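Local coordinates for BauA (Acinetobacter baumannii, PDB 6HCP), which probably takes up ferric preacinetobactin, an iron-loaded siderophore, across the outer membrane as a TonB-dependent receptor, at residues F127-P132 / A247-D252. Sequence-based numbering, arbitrary orientation. Where two conformers were deposited one is given.
With EDO (1,2-ethanediol), chain Z.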
# COMPACT_ATOMS: atom_id res chain seq x y z
N PHE A 127 -20.57 -23.58 17.36
CA PHE A 127 -20.21 -23.28 18.75
C PHE A 127 -19.37 -22.00 18.87
O PHE A 127 -19.62 -21.20 19.74
CB PHE A 127 -19.44 -24.46 19.33
CG PHE A 127 -19.42 -24.53 20.84
CD1 PHE A 127 -20.52 -24.98 21.54
CD2 PHE A 127 -18.27 -24.21 21.55
CE1 PHE A 127 -20.45 -25.15 22.92
CE2 PHE A 127 -18.22 -24.34 22.93
CZ PHE A 127 -19.32 -24.80 23.62
N TYR A 128 -18.39 -21.81 17.98
CA TYR A 128 -17.37 -20.77 18.18
C TYR A 128 -17.24 -19.82 16.98
O TYR A 128 -16.74 -18.70 17.15
CB TYR A 128 -16.01 -21.41 18.45
CG TYR A 128 -15.74 -21.84 19.87
CD1 TYR A 128 -16.31 -21.19 20.96
CD2 TYR A 128 -14.96 -22.94 20.11
CE1 TYR A 128 -16.00 -21.56 22.26
CE2 TYR A 128 -14.59 -23.30 21.40
CZ TYR A 128 -15.16 -22.64 22.47
OH TYR A 128 -14.84 -23.05 23.73
N ARG A 129 -17.51 -20.28 15.76
CA ARG A 129 -17.46 -19.38 14.59
C ARG A 129 -18.46 -19.85 13.54
O ARG A 129 -18.54 -21.03 13.27
CB ARG A 129 -16.04 -19.31 14.01
CG ARG A 129 -15.92 -18.46 12.74
CD ARG A 129 -14.57 -17.74 12.68
NE ARG A 129 -13.47 -18.67 12.75
CZ ARG A 129 -12.49 -18.63 13.63
NH1 ARG A 129 -12.22 -17.51 14.31
NH2 ARG A 129 -11.70 -19.68 13.72
N THR A 130 -19.20 -18.90 12.98
CA THR A 130 -20.24 -19.15 12.03
C THR A 130 -19.95 -18.38 10.74
O THR A 130 -20.03 -17.16 10.73
CB THR A 130 -21.62 -18.81 12.60
OG1 THR A 130 -21.85 -19.64 13.74
CG2 THR A 130 -22.73 -19.02 11.59
N SER A 131 -19.78 -19.11 9.63
CA SER A 131 -19.72 -18.48 8.30
C SER A 131 -21.14 -18.22 7.81
O SER A 131 -22.05 -19.02 8.03
CB SER A 131 -18.91 -19.33 7.31
OG SER A 131 -18.53 -18.54 6.18
N PRO A 132 -21.44 -17.01 7.31
CA PRO A 132 -22.83 -16.60 7.17
C PRO A 132 -23.58 -16.90 5.86
O PRO A 132 -24.68 -16.36 5.66
CB PRO A 132 -22.75 -15.08 7.33
CG PRO A 132 -21.38 -14.72 6.80
CD PRO A 132 -20.49 -15.88 7.18
N ALA A 247 -20.92 -28.06 9.06
CA ALA A 247 -19.90 -26.98 8.94
C ALA A 247 -18.56 -27.47 9.47
O ALA A 247 -18.49 -28.28 10.39
CB ALA A 247 -20.35 -25.72 9.65
N LEU A 248 -17.49 -26.88 8.92
CA LEU A 248 -16.14 -27.09 9.38
C LEU A 248 -15.45 -25.72 9.42
O LEU A 248 -15.66 -24.91 8.52
CB LEU A 248 -15.40 -28.02 8.42
CG LEU A 248 -13.89 -28.04 8.58
CD1 LEU A 248 -13.49 -28.87 9.79
CD2 LEU A 248 -13.21 -28.59 7.33
N ASP A 249 -14.70 -25.48 10.50
CA ASP A 249 -13.84 -24.31 10.65
C ASP A 249 -12.49 -24.82 11.13
O ASP A 249 -12.41 -25.60 12.10
CB ASP A 249 -14.46 -23.30 11.62
CG ASP A 249 -13.59 -22.07 11.90
OD1 ASP A 249 -13.67 -21.12 11.12
OD2 ASP A 249 -12.71 -22.17 12.76
N HIS A 250 -11.43 -24.47 10.39
CA HIS A 250 -10.09 -24.96 10.68
C HIS A 250 -9.08 -23.83 10.44
O HIS A 250 -9.05 -23.26 9.37
CB HIS A 250 -9.76 -26.19 9.83
CG HIS A 250 -8.41 -26.76 10.10
ND1 HIS A 250 -8.23 -27.94 10.79
CD2 HIS A 250 -7.17 -26.29 9.84
CE1 HIS A 250 -6.94 -28.20 10.89
NE2 HIS A 250 -6.27 -27.20 10.31
N VAL A 251 -8.23 -23.57 11.44
CA VAL A 251 -7.16 -22.58 11.31
C VAL A 251 -5.85 -23.27 11.68
O VAL A 251 -5.72 -23.84 12.75
CB VAL A 251 -7.37 -21.33 12.18
CG1 VAL A 251 -6.25 -20.31 11.96
CG2 VAL A 251 -8.73 -20.71 11.96
N ASP A 252 -4.90 -23.24 10.75
CA ASP A 252 -3.50 -23.56 11.03
C ASP A 252 -2.78 -22.24 11.31
O ASP A 252 -3.02 -21.26 10.63
CB ASP A 252 -2.85 -24.29 9.84
CG ASP A 252 -3.33 -25.72 9.63
OD1 ASP A 252 -3.53 -26.42 10.63
OD2 ASP A 252 -3.56 -26.10 8.47
C1 EDO Z . -12.66 -22.95 15.98
O1 EDO Z . -12.20 -23.75 14.86
C2 EDO Z . -13.77 -22.04 15.54
O2 EDO Z . -14.96 -22.81 15.30
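R129 of the plug and D249 of the barrel wall form a salt bridge that ties the two parts of this TonB-dependent receptor together. R129 sits in the loop between strands 121-122 and 135-142. D249 points inward from barrel strand 238-252. The grip is side-on and uses two nitrogens. NE of R129 donates to OD1 of D249 at 2.9 Å, in a nearly straight bond with an N-H...O angle of 164°. NH2 of R129 reaches OD2 of D249, also at 2.9 Å, and this bond is more bent.

The pairing is not flat. The guanidinium and carboxylate planes are turned 43° apart. NE lies well above the carboxylate plane at OD1, while NH2 comes to OD2 on the syn side but tilted out of the plane. Both CG atoms stand anti to their own backbone N (chi1 177° in each), which sends each side chain out toward the other segment. The arginine chain then bends at chi2 and chi3, so that its NE edge meets the acid. The backbones stay apart, with the CA atoms of R129 and D249 7.3 Å from each other.

NH2 also donates to the carbonyl O of G99, a second anchor within the plug. V251, two residues along the strand, lies obliquely against the guanidinium, with CG2 of V251 3.6 Å from NH2 of R129. A 1,2-ethanediol, probably from the crystallisation liquor, is hydrogen-bonded to OG1 of T285 on strand 282-297. Its O1 donates to OD2 of D249 at 2.7 Å, so OD2 accepts from both the diol and NH2 of R129.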